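Probable threonyl-tRNA synthetase 1 (Aeropyrum pernix, PDB 3A32) probably attaches threonine to tRNA(Thr) in two steps, through a Thr-AMP intermediate made with ATP, and probably cannot itself remove serine mischarged onto that tRNA. Local coordinates at residues Phe182-Leu187 / Ile309-Leu314; Val188-Arg191 / Gly196-Ser199; Arg191-Gly196 / Glu318-Val323; Ile264-Glu269 / Ser273-Met278. All blocks are in the same frame, centred on the assembly; numbering follows the deposited sequence.

Interaction 1 (Phe182-Leu187 / Ile309-Leu314). With ZN (zinc ion), chain G.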
loop_
_atom_site.group_PDB
_atom_site.type_symbol
_atom_site.label_atom_id
_atom_site.label_comp_id
_atom_site.label_asym_id
_atom_site.label_seq_id
_atom_site.Cartn_x
_atom_site.Cartn_y
_atom_site.Cartn_z
ATOM N N PHE A 182 7.101 22.791 2.184
ATOM C CA PHE A 182 6.463 23.533 1.122
ATOM C C PHE A 182 6.916 23.012 -0.242
ATOM O O PHE A 182 6.087 22.841 -1.139
ATOM C CB PHE A 182 6.705 25.062 1.187
ATOM C CG PHE A 182 6.249 25.775 -0.068
ATOM C CD1 PHE A 182 4.923 26.156 -0.229
ATOM C CD2 PHE A 182 7.130 26.023 -1.099
ATOM C CE1 PHE A 182 4.484 26.799 -1.411
ATOM C CE2 PHE A 182 6.696 26.653 -2.284
ATOM C CZ PHE A 182 5.366 27.034 -2.423
ATOM N N GLU A 183 8.225 22.777 -0.407
ATOM C CA GLU A 183 8.762 22.348 -1.718
ATOM C C GLU A 183 8.233 20.946 -2.084
ATOM O O GLU A 183 7.961 20.668 -3.229
ATOM C CB GLU A 183 10.300 22.377 -1.751
ATOM C CG GLU A 183 10.919 23.768 -1.740
ATOM C CD GLU A 183 10.843 24.533 -3.091
ATOM O OE1 GLU A 183 9.762 24.654 -3.682
ATOM O OE2 GLU A 183 11.890 25.022 -3.571
ATOM N N GLU A 184 8.063 20.092 -1.084
ATOM C CA GLU A 184 7.444 18.791 -1.291
ATOM C C GLU A 184 5.994 18.898 -1.785
ATOM O O GLU A 184 5.605 18.223 -2.716
ATOM C CB GLU A 184 7.535 17.993 0.024
ATOM C CG GLU A 184 8.959 17.564 0.299
ATOM C CD GLU A 184 9.224 17.155 1.699
ATOM O OE1 GLU A 184 8.301 17.027 2.531
ATOM O OE2 GLU A 184 10.408 16.931 1.973
ATOM N N MET A 185 5.210 19.771 -1.156
ATOM C CA MET A 185 3.811 19.986 -1.517
ATOM C C MET A 185 3.690 20.425 -2.983
ATOM O O MET A 185 2.861 19.893 -3.743
ATOM C CB MET A 185 3.183 21.011 -0.545
ATOM C CG MET A 185 1.705 21.381 -0.851
ATOM S SD MET A 185 1.584 22.541 -2.246
ATOM C CE MET A 185 2.751 23.865 -1.836
ATOM N N LYS A 186 4.536 21.377 -3.376
ATOM C CA LYS A 186 4.560 21.876 -4.741
ATOM C C LYS A 186 4.901 20.801 -5.806
ATOM O O LYS A 186 4.233 20.711 -6.859
ATOM C CB LYS A 186 5.532 23.046 -4.796
ATOM C CG LYS A 186 5.759 23.638 -6.176
ATOM C CD LYS A 186 6.351 24.979 -5.998
ATOM C CE LYS A 186 6.338 25.816 -7.284
ATOM N NZ LYS A 186 7.036 25.148 -8.453
ATOM N N LEU A 187 5.959 20.017 -5.547
ATOM C CA LEU A 187 6.330 18.859 -6.387
ATOM C C LEU A 187 5.182 17.834 -6.575
ATOM O O LEU A 187 4.952 17.378 -7.709
ATOM C CB LEU A 187 7.568 18.141 -5.807
ATOM C CG LEU A 187 8.949 18.826 -5.826
ATOM C CD1 LEU A 187 9.937 18.092 -4.905
ATOM C CD2 LEU A 187 9.492 18.920 -7.240
ATOM N N ILE A 309 6.809 18.493 14.668
ATOM C CA ILE A 309 5.931 18.948 13.626
ATOM C C ILE A 309 5.061 17.790 13.114
ATOM O O ILE A 309 5.554 16.690 12.885
ATOM C CB ILE A 309 6.743 19.619 12.460
ATOM C CG1 ILE A 309 7.411 20.902 12.942
ATOM C CG2 ILE A 309 5.843 19.878 11.230
ATOM C CD1 ILE A 309 8.423 21.521 11.988
ATOM N N HIS A 310 3.773 18.067 12.980
ATOM C CA HIS A 310 2.830 17.270 12.190
ATOM C C HIS A 310 2.761 17.946 10.826
ATOM O O HIS A 310 2.675 19.170 10.771
ATOM C CB HIS A 310 1.409 17.423 12.733
ATOM C CG HIS A 310 1.247 17.160 14.200
ATOM N ND1 HIS A 310 0.733 15.980 14.684
ATOM C CD2 HIS A 310 1.461 17.951 15.285
ATOM C CE1 HIS A 310 0.647 16.047 16.001
ATOM N NE2 HIS A 310 1.072 17.238 16.387
ATOM N N ARG A 311 2.767 17.187 9.728
ATOM C CA ARG A 311 2.592 17.805 8.408
ATOM C C ARG A 311 1.907 16.873 7.429
ATOM O O ARG A 311 2.161 15.688 7.450
ATOM C CB ARG A 311 3.934 18.304 7.848
ATOM C CG ARG A 311 5.100 17.297 7.786
ATOM C CD ARG A 311 5.372 16.764 6.362
ATOM N NE ARG A 311 4.399 15.790 5.841
ATOM C CZ ARG A 311 4.476 15.233 4.625
ATOM N NH1 ARG A 311 5.487 15.534 3.797
ATOM N NH2 ARG A 311 3.549 14.362 4.232
ATOM N N ALA A 312 1.022 17.387 6.579
ATOM C CA ALA A 312 0.567 16.634 5.412
ATOM C C ALA A 312 0.687 17.574 4.231
ATOM O O ALA A 312 0.616 18.767 4.432
ATOM C CB ALA A 312 -0.882 16.155 5.601
ATOM N N LEU A 313 0.797 17.055 3.010
ATOM C CA LEU A 313 0.799 17.876 1.794
ATOM C C LEU A 313 -0.591 17.990 1.224
ATOM O O LEU A 313 -1.010 19.070 0.903
ATOM C CB LEU A 313 1.767 17.344 0.719
ATOM C CG LEU A 313 3.195 16.928 1.152
ATOM C CD1 LEU A 313 3.981 16.417 -0.050
ATOM C CD2 LEU A 313 3.997 18.046 1.847
ATOM N N LEU A 314 -1.294 16.865 1.081
ATOM C CA LEU A 314 -2.653 16.809 0.548
ATOM C C LEU A 314 -3.642 16.956 1.696
ATOM O O LEU A 314 -4.614 17.683 1.575
ATOM C CB LEU A 314 -2.880 15.459 -0.157
ATOM C CG LEU A 314 -1.865 15.011 -1.225
ATOM C CD1 LEU A 314 -2.230 13.644 -1.897
ATOM C CD2 LEU A 314 -1.673 16.117 -2.263
HETATM ZN ZN ZN G . 0.240 14.160 13.844
HETATM O O HOH W 1 -0.436 14.394 11.952
#

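Interaction 2 (Val188-Arg191 / Gly196-Ser199)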
loop_
_atom_site.group_PDB
_atom_site.type_symbol
_atom_site.label_atom_id
_atom_site.label_comp_id
_atom_site.label_asym_id
_atom_site.label_seq_id
_atom_site.Cartn_x
_atom_site.Cartn_y
_atom_site.Cartn_z
ATOM N N VAL A 188 4.522 17.427 -5.482
ATOM C CA VAL A 188 3.345 16.577 -5.558
ATOM C C VAL A 188 2.131 17.206 -6.341
ATOM O O VAL A 188 1.592 16.586 -7.285
ATOM C CB VAL A 188 2.926 16.084 -4.165
ATOM C CG1 VAL A 188 1.582 15.441 -4.198
ATOM C CG2 VAL A 188 3.932 15.065 -3.633
ATOM N N LEU A 189 1.734 18.439 -6.006
ATOM C CA LEU A 189 0.709 19.104 -6.803
ATOM C C LEU A 189 1.007 19.157 -8.291
ATOM O O LEU A 189 0.147 18.812 -9.106
ATOM C CB LEU A 189 0.446 20.519 -6.332
ATOM C CG LEU A 189 -0.231 20.684 -4.976
ATOM C CD1 LEU A 189 -0.778 22.049 -5.045
ATOM C CD2 LEU A 189 -1.325 19.696 -4.723
ATOM N N GLU A 190 2.217 19.588 -8.636
ATOM C CA GLU A 190 2.578 19.852 -10.026
ATOM C C GLU A 190 2.819 18.586 -10.817
ATOM O O GLU A 190 2.428 18.477 -11.971
ATOM C CB GLU A 190 3.789 20.821 -10.117
ATOM C CG GLU A 190 3.419 22.231 -9.670
ATOM C CD GLU A 190 4.533 23.268 -9.847
ATOM O OE1 GLU A 190 5.717 22.888 -9.793
ATOM O OE2 GLU A 190 4.217 24.484 -10.038
ATOM N N ARG A 191 3.459 17.615 -10.187
ATOM C CA ARG A 191 3.938 16.446 -10.923
ATOM C C ARG A 191 3.016 15.275 -10.902
ATOM O O ARG A 191 2.949 14.536 -11.910
ATOM C CB ARG A 191 5.351 16.059 -10.477
ATOM C CG ARG A 191 6.299 17.186 -10.893
ATOM C CD ARG A 191 7.717 16.933 -10.616
ATOM N NE ARG A 191 8.435 18.170 -10.917
ATOM C CZ ARG A 191 9.765 18.289 -10.880
ATOM N NH1 ARG A 191 10.530 17.240 -10.541
ATOM N NH2 ARG A 191 10.316 19.464 -11.175
ATOM N N GLY A 196 -0.752 23.685 -11.324
ATOM C CA GLY A 196 0.224 24.759 -11.190
ATOM C C GLY A 196 0.233 25.477 -9.851
ATOM O O GLY A 196 -0.821 25.896 -9.309
ATOM N N VAL A 197 1.435 25.622 -9.304
ATOM C CA VAL A 197 1.578 26.301 -8.030
ATOM C C VAL A 197 2.388 27.556 -8.324
ATOM O O VAL A 197 3.577 27.466 -8.595
ATOM C CB VAL A 197 2.301 25.421 -6.986
ATOM C CG1 VAL A 197 2.559 26.211 -5.719
ATOM C CG2 VAL A 197 1.464 24.168 -6.678
ATOM N N SER A 198 1.731 28.717 -8.309
ATOM C CA SER A 198 2.441 29.986 -8.613
ATOM C C SER A 198 1.811 31.118 -7.839
ATOM O O SER A 198 0.814 30.906 -7.133
ATOM C CB SER A 198 2.249 30.320 -10.078
ATOM O OG SER A 198 0.887 30.672 -10.258
ATOM N N SER A 199 2.364 32.322 -8.028
ATOM C CA SER A 199 1.824 33.566 -7.441
ATOM C C SER A 199 0.337 33.804 -7.708
ATOM O O SER A 199 -0.344 34.455 -6.895
ATOM C CB SER A 199 2.661 34.801 -7.868
ATOM O OG SER A 199 2.585 35.053 -9.272
#

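Interaction 3 (Arg191-Gly196 / Glu318-Val323)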
loop_
_atom_site.group_PDB
_atom_site.type_symbol
_atom_site.label_atom_id
_atom_site.label_comp_id
_atom_site.label_asym_id
_atom_site.label_seq_id
_atom_site.Cartn_x
_atom_site.Cartn_y
_atom_site.Cartn_z
ATOM N N ARG A 191 3.459 17.615 -10.187
ATOM C CA ARG A 191 3.938 16.446 -10.923
ATOM C C ARG A 191 3.016 15.275 -10.902
ATOM O O ARG A 191 2.949 14.536 -11.910
ATOM C CB ARG A 191 5.351 16.059 -10.477
ATOM C CG ARG A 191 6.299 17.186 -10.893
ATOM C CD ARG A 191 7.717 16.933 -10.616
ATOM N NE ARG A 191 8.435 18.170 -10.917
ATOM C CZ ARG A 191 9.765 18.289 -10.880
ATOM N NH1 ARG A 191 10.530 17.240 -10.541
ATOM N NH2 ARG A 191 10.316 19.464 -11.175
ATOM N N LEU A 192 2.301 15.102 -9.785
ATOM C CA LEU A 192 1.349 14.002 -9.663
ATOM C C LEU A 192 0.001 14.455 -10.148
ATOM O O LEU A 192 -0.681 13.742 -10.913
ATOM C CB LEU A 192 1.269 13.453 -8.230
ATOM C CG LEU A 192 0.305 12.303 -7.983
ATOM C CD1 LEU A 192 0.645 11.076 -8.842
ATOM C CD2 LEU A 192 0.319 11.948 -6.509
ATOM N N PHE A 193 -0.382 15.653 -9.738
ATOM C CA PHE A 193 -1.714 16.146 -10.061
ATOM C C PHE A 193 -1.773 17.135 -11.237
ATOM O O PHE A 193 -2.867 17.471 -11.699
ATOM C CB PHE A 193 -2.443 16.630 -8.790
ATOM C CG PHE A 193 -2.772 15.492 -7.823
ATOM C CD1 PHE A 193 -3.761 14.551 -8.142
ATOM C CD2 PHE A 193 -2.059 15.316 -6.647
ATOM C CE1 PHE A 193 -4.095 13.451 -7.274
ATOM C CE2 PHE A 193 -2.376 14.235 -5.790
ATOM C CZ PHE A 193 -3.418 13.295 -6.114
ATOM N N LYS A 194 -0.626 17.592 -11.741
ATOM C CA LYS A 194 -0.622 18.630 -12.810
ATOM C C LYS A 194 -1.358 19.918 -12.453
ATOM O O LYS A 194 -2.058 20.514 -13.301
ATOM C CB LYS A 194 -1.221 18.052 -14.099
ATOM C CG LYS A 194 -0.568 16.733 -14.522
ATOM C CD LYS A 194 0.935 16.974 -14.837
ATOM C CE LYS A 194 1.057 17.953 -16.024
ATOM N NZ LYS A 194 2.451 18.002 -16.525
ATOM N N LEU A 195 -1.222 20.352 -11.198
ATOM C CA LEU A 195 -1.830 21.590 -10.738
ATOM C C LEU A 195 -0.729 22.622 -10.558
ATOM O O LEU A 195 0.140 22.452 -9.720
ATOM C CB LEU A 195 -2.539 21.379 -9.403
ATOM C CG LEU A 195 -3.794 20.483 -9.349
ATOM C CD1 LEU A 195 -4.183 20.195 -7.915
ATOM C CD2 LEU A 195 -4.945 21.079 -10.108
ATOM N N GLY A 196 -0.752 23.685 -11.324
ATOM C CA GLY A 196 0.224 24.759 -11.190
ATOM C C GLY A 196 0.233 25.477 -9.851
ATOM O O GLY A 196 -0.821 25.896 -9.309
ATOM N N GLU A 318 -8.939 11.228 0.510
ATOM C CA GLU A 318 -10.330 11.211 0.029
ATOM C C GLU A 318 -10.832 12.636 -0.246
ATOM O O GLU A 318 -11.393 12.918 -1.318
ATOM C CB GLU A 318 -11.233 10.494 1.061
ATOM C CG GLU A 318 -11.046 8.979 1.171
ATOM C CD GLU A 318 -9.800 8.579 1.947
ATOM O OE1 GLU A 318 -9.091 9.444 2.496
ATOM O OE2 GLU A 318 -9.502 7.377 1.998
ATOM N N ARG A 319 -10.624 13.543 0.713
ATOM C CA ARG A 319 -11.113 14.925 0.567
ATOM C C ARG A 319 -10.434 15.569 -0.621
ATOM O O ARG A 319 -11.121 16.041 -1.532
ATOM C CB ARG A 319 -10.860 15.760 1.800
ATOM C CG ARG A 319 -11.441 17.143 1.704
ATOM C CD ARG A 319 -11.097 18.042 2.908
ATOM N NE ARG A 319 -12.075 19.143 2.914
ATOM C CZ ARG A 319 -11.991 20.283 2.212
ATOM N NH1 ARG A 319 -10.904 20.604 1.468
ATOM N NH2 ARG A 319 -13.011 21.145 2.286
ATOM N N PHE A 320 -9.091 15.548 -0.630
ATOM C CA PHE A 320 -8.283 16.022 -1.769
ATOM C C PHE A 320 -8.807 15.494 -3.082
ATOM O O PHE A 320 -8.922 16.223 -4.006
ATOM C CB PHE A 320 -6.797 15.590 -1.679
ATOM C CG PHE A 320 -5.944 16.296 -2.686
ATOM C CD1 PHE A 320 -5.331 17.505 -2.364
ATOM C CD2 PHE A 320 -5.828 15.800 -3.987
ATOM C CE1 PHE A 320 -4.585 18.214 -3.337
ATOM C CE2 PHE A 320 -5.079 16.487 -4.954
ATOM C CZ PHE A 320 -4.465 17.696 -4.631
ATOM N N LEU A 321 -9.030 14.182 -3.158
ATOM C CA LEU A 321 -9.527 13.519 -4.361
ATOM C C LEU A 321 -10.931 14.027 -4.732
ATOM O O LEU A 321 -11.193 14.262 -5.904
ATOM C CB LEU A 321 -9.481 11.992 -4.205
ATOM C CG LEU A 321 -10.005 11.260 -5.443
ATOM C CD1 LEU A 321 -9.080 11.498 -6.653
ATOM C CD2 LEU A 321 -10.191 9.736 -5.188
ATOM N N GLY A 322 -11.795 14.233 -3.745
ATOM C CA GLY A 322 -13.124 14.786 -3.974
ATOM C C GLY A 322 -13.081 16.141 -4.668
ATOM O O GLY A 322 -13.763 16.374 -5.674
ATOM N N VAL A 323 -12.283 17.040 -4.108
ATOM C CA VAL A 323 -12.201 18.395 -4.607
ATOM C C VAL A 323 -11.505 18.386 -5.944
ATOM O O VAL A 323 -11.960 19.115 -6.842
ATOM C CB VAL A 323 -11.458 19.315 -3.665
ATOM C CG1 VAL A 323 -11.428 20.787 -4.275
ATOM C CG2 VAL A 323 -12.138 19.320 -2.285
#

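Interaction 4 (Ile264-Glu269 / Ser273-Met278)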
loop_
_atom_site.group_PDB
_atom_site.type_symbol
_atom_site.label_atom_id
_atom_site.label_comp_id
_atom_site.label_asym_id
_atom_site.label_seq_id
_atom_site.Cartn_x
_atom_site.Cartn_y
_atom_site.Cartn_z
ATOM N N ILE A 264 -2.884 26.562 0.546
ATOM C CA ILE A 264 -4.155 26.928 -0.000
ATOM C C ILE A 264 -4.034 27.223 -1.489
ATOM O O ILE A 264 -3.404 28.206 -1.876
ATOM C CB ILE A 264 -4.749 28.190 0.704
ATOM C CG1 ILE A 264 -5.096 27.888 2.161
ATOM C CG2 ILE A 264 -6.034 28.620 0.003
ATOM C CD1 ILE A 264 -4.882 29.052 3.014
ATOM N N MET A 265 -4.652 26.385 -2.316
ATOM C CA MET A 265 -4.756 26.691 -3.728
ATOM C C MET A 265 -5.942 27.625 -3.974
ATOM O O MET A 265 -7.028 27.397 -3.448
ATOM C CB MET A 265 -4.931 25.403 -4.535
ATOM C CG MET A 265 -5.012 25.661 -6.017
ATOM S SD MET A 265 -4.419 24.252 -6.943
ATOM C CE MET A 265 -2.649 24.291 -6.557
ATOM N N MET A 266 -5.720 28.651 -4.777
ATOM C CA MET A 266 -6.767 29.543 -5.268
ATOM C C MET A 266 -7.316 29.084 -6.610
ATOM O O MET A 266 -6.567 28.949 -7.586
ATOM C CB MET A 266 -6.254 30.974 -5.386
ATOM C CG MET A 266 -5.740 31.519 -4.078
ATOM S SD MET A 266 -6.944 31.384 -2.707
ATOM C CE MET A 266 -8.318 32.356 -3.418
ATOM N N VAL A 267 -8.630 28.834 -6.647
ATOM C CA VAL A 267 -9.275 28.403 -7.867
ATOM C C VAL A 267 -10.385 29.379 -8.281
ATOM O O VAL A 267 -10.881 30.171 -7.482
ATOM C CB VAL A 267 -9.774 26.910 -7.809
ATOM C CG1 VAL A 267 -8.686 25.971 -7.295
ATOM C CG2 VAL A 267 -11.019 26.752 -6.965
ATOM N N GLU A 268 -10.765 29.307 -9.548
ATOM C CA GLU A 268 -11.847 30.135 -10.101
ATOM C C GLU A 268 -12.956 29.258 -10.737
ATOM O O GLU A 268 -12.651 28.294 -11.421
ATOM C CB GLU A 268 -11.249 31.139 -11.102
ATOM C CG GLU A 268 -12.222 32.167 -11.657
ATOM C CD GLU A 268 -11.534 33.389 -12.275
ATOM O OE1 GLU A 268 -10.557 33.911 -11.674
ATOM O OE2 GLU A 268 -11.999 33.843 -13.359
ATOM N N GLU A 269 -14.227 29.572 -10.478
ATOM C CA GLU A 269 -15.366 28.949 -11.184
ATOM C C GLU A 269 -15.350 29.279 -12.737
ATOM O O GLU A 269 -14.661 28.552 -13.513
ATOM C CB GLU A 269 -16.670 29.329 -10.495
ATOM N N SER A 273 -13.643 33.424 -7.365
ATOM C CA SER A 273 -12.414 32.999 -6.713
ATOM C C SER A 273 -12.684 32.286 -5.348
ATOM O O SER A 273 -13.389 32.842 -4.469
ATOM C CB SER A 273 -11.478 34.194 -6.552
ATOM O OG SER A 273 -10.393 33.860 -5.701
ATOM N N LYS A 274 -12.119 31.081 -5.183
ATOM C CA LYS A 274 -12.447 30.137 -4.071
ATOM C C LYS A 274 -11.138 29.550 -3.498
ATOM O O LYS A 274 -10.190 29.303 -4.236
ATOM C CB LYS A 274 -13.330 28.937 -4.528
ATOM C CG LYS A 274 -14.676 29.258 -5.200
ATOM C CD LYS A 274 -15.405 27.994 -5.897
ATOM C CE LYS A 274 -16.831 27.607 -5.225
ATOM N NZ LYS A 274 -18.163 28.401 -5.636
ATOM N N GLU A 275 -11.077 29.330 -2.187
ATOM C CA GLU A 275 -9.905 28.633 -1.622
ATOM C C GLU A 275 -10.136 27.142 -1.642
ATOM O O GLU A 275 -11.262 26.687 -1.428
ATOM C CB GLU A 275 -9.638 29.036 -0.197
ATOM C CG GLU A 275 -9.325 30.493 -0.011
ATOM C CD GLU A 275 -8.887 30.778 1.402
ATOM O OE1 GLU A 275 -8.819 29.821 2.233
ATOM O OE2 GLU A 275 -8.606 31.969 1.670
ATOM N N TRP A 276 -9.070 26.402 -1.925
ATOM C CA TRP A 276 -9.059 24.952 -1.806
ATOM C C TRP A 276 -7.952 24.630 -0.795
ATOM O O TRP A 276 -6.771 24.623 -1.171
ATOM C CB TRP A 276 -8.769 24.296 -3.178
ATOM C CG TRP A 276 -8.522 22.810 -3.164
ATOM C CD1 TRP A 276 -8.572 21.950 -2.078
ATOM C CD2 TRP A 276 -8.230 21.989 -4.304
ATOM N NE1 TRP A 276 -8.290 20.647 -2.475
ATOM C CE2 TRP A 276 -8.114 20.638 -3.840
ATOM C CE3 TRP A 276 -8.049 22.264 -5.683
ATOM C CZ2 TRP A 276 -7.813 19.573 -4.699
ATOM C CZ3 TRP A 276 -7.750 21.212 -6.534
ATOM C CH2 TRP A 276 -7.622 19.875 -6.035
ATOM N N GLN A 277 -8.325 24.379 0.464
ATOM C CA GLN A 277 -7.345 24.091 1.498
ATOM C C GLN A 277 -6.818 22.669 1.360
ATOM O O GLN A 277 -7.581 21.706 1.135
ATOM C CB GLN A 277 -7.895 24.313 2.928
ATOM C CG GLN A 277 -6.745 24.476 3.995
ATOM C CD GLN A 277 -7.219 25.046 5.293
ATOM O OE1 GLN A 277 -7.405 24.301 6.241
ATOM N NE2 GLN A 277 -7.428 26.390 5.364
ATOM N N MET A 278 -5.502 22.549 1.485
ATOM C CA MET A 278 -4.820 21.257 1.332
ATOM C C MET A 278 -4.168 20.843 2.666
ATOM O O MET A 278 -4.879 20.833 3.700
ATOM C CB MET A 278 -3.832 21.315 0.164
ATOM C CG MET A 278 -4.588 21.493 -1.115
ATOM S SD MET A 278 -3.570 21.796 -2.546
ATOM C CE MET A 278 -4.800 21.805 -3.817
#

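Interaction 1 (Phe182-Leu187 / Ile309-Leu314)
Leu313 points its side chain at the backbone of helix 174-191, between Glu184 and Met185. Its CG lies anti to the carbonyl carbon (chi1 -46°), which turns both methyls to the helix, where they straddle that step. CD1 of Leu313 lies 3.6 Å from the carbonyl O of Glu184. CD2 of Leu313 lies 3.7 Å from the backbone N of Met185. The CB atoms of both helix residues close on the same leucine; Met185 CB is 3.9 Å from Leu313 CD2. Beyond CG the methionine chain bends away from the leucine. An alanine in place of Leu313 would probably open a gap against this turn, since both methyls that meet the Glu184-Met185 peptide would be gone.

Glu184 and Arg311 cross at about a right angle. Arg311 NH1 meets Glu184 OE1 at 3.4 Å in a salt bridge. The oxygen sits at the guanidinium edge, in its plane, while the carboxylate is turned 56° away. Each group has a further partner: Glu184 bonds Tyr68, and Arg311 bonds Asp163 O and His63.

One residue before Arg311, His310 ND1 binds the zinc ion at 2.1 Å, with Cys112, His166 and a water. This is the enzyme's zinc site, in its class II core. Helix 174-191 packs beside strand 306-316 where the strand turns its corner. Phe62 of helix 48-65 also touches Leu313, and strand 159-170 pairs alongside.

Interaction 2 (Val188-Arg191 / Gly196-Ser199)
Glu190 OE2 accepts the backbone N-H of Val197 at 3.1 Å. The N-H points at the oxygen with an angle of 159°. The donor comes on the anti side of the carboxylate and stands 17° out of its plane. The chain of Glu190 is extended beyond CG, which carries the carboxylate from the helix to the loop. The other oxygen, OE1, forms a salt bridge with Lys186 one turn back on the same helix. The two oxygens thus have separate tasks: one binds the loop, the other a lysine of the helix. With a partner on each oxygen, the carboxylate is probably restrained from turning.

The apolar half of the contact lies next to this bond. Leu189 and Val197 cross at about a right angle. Val197 CG2 sits anti to its own carbonyl carbon, and this branch touches the leucine. It approaches Leu189 CD1 to 3.5 Å, a tight fit for two methyls, and Leu189 CB to 3.8 Å. Val197 CB also lies 3.7 Å from Glu190 OE2, so the valine meets both helix residues.

The contact folds the chain back just after helix 174-191. The loop of residues 196-199 then leads into strand 202-207 of the large sheet. Phe202 of that strand and Met265 of strand 260-268 both touch Leu189 and Val197. Helix end and loop thus meet each other and the sheet at this one place.

Interaction 3 (Arg191-Gly196 / Glu318-Val323)
The ring of Phe193 carries Phe320 on one face and Leu192 on the other. Phe320 CE2 stands over the centre of the ring, 3.5 Å above its plane. Leu192 CG covers the opposite face, 3.9 Å from the plane and displaced toward the rim. The two phenylalanine rings meet obliquely, with planes at 45° and centroids 4.7 Å apart. The closest atoms are CE2 of Phe193 and CE2 of Phe320, at 3.6 Å. Phe320 CG is anti to the backbone N (chi1 -169°), which sends its ring out from helix 317-327 toward the loop.

Leu195 adds a second apolar point. Its CD1 lies 4.1 Å from Phe320 CZ. Between Phe193 and Leu195, Lys194 leaves the helical conformation with positive phi as the chain turns out of helix 174-191. The carbonyls of Phe193 and Lys194 are both bound by Arg328, which follows helix 317-327. Leu314 of strand 306-316 touches both phenylalanines, and Trp276 meets the ring of Phe320.

A serine at Phe193 would probably leave Phe320 CE2 without the face it rests on and open a gap between loop and helix. No hydrogen bond or charge pair joins the two segments. The contact depends on the fit of buried aromatic and aliphatic groups, while two carbonyls of the loop are bonded by Arg328 beside them.

Interaction 4 (Ile264-Glu269 / Ser273-Met278)
Met265 and Trp276 form a hydrogen-bonded pair at the buried end of this antiparallel hairpin. Trp276 N reaches Met265 O at 2.7 Å, and Met265 N returns to Trp276 O at 3.0 Å. Val267 and Lys274 make the next such pair, with a nearly straight bond (176°) from Val267 N to Lys274 O.

Met265, Val267, Trp276 and the end of Met278 gather on one face. Met278 CE stands 3.4 Å above the indole plane of Trp276, over its centre. Its extended chain (chi2 172°) brings the methyl there, and also 3.7 Å from Met265 CB. Val267 CG1 comes to the indole edge near CE3. Met265 SD makes an oblique Met-aromatic contact with the same ring.

On the other face Ile264 CG2 packs on Glu275 CB at 3.6 Å. Met266 lies beside Glu275, pointing the same way, with SD 3.7 Å from its CG.

Further out, helix 317-327 packs on Trp276 and Met278, and Leu189 touches both Met265 and Met278. Arg205 and Lys203 of strand 202-207 hold the Glu275 carboxylate. The face of Met265, Val267 and Trp276 is thus mainly apolar, with the exposed Lys274 toward the turn. The other mixes apolar contacts with the salt bridges of Glu275.

All four interactions lie in the class II catalytic core, and neighbours touch. Interactions 1 and 3 are buried; interactions 2 and 4 are partly buried and reach the surface. Helix 174-191 serves interactions 1 and 2, and its following loop continues into interaction 3. Leu189 O to Leu195 N, a probable hydrogen bond at 2.9 Å, links interactions 2 and 3. Strands 306-316 and 273-284 are sheet neighbours, so interactions 1 and 4 share that sheet. The chemistry follows place: interaction 1 mixes apolar packing with a buried salt bridge near zinc, interaction 2 adds a carboxylate-to-backbone bond, interaction 3 is apolar, and interaction 4 rests on backbone pairing.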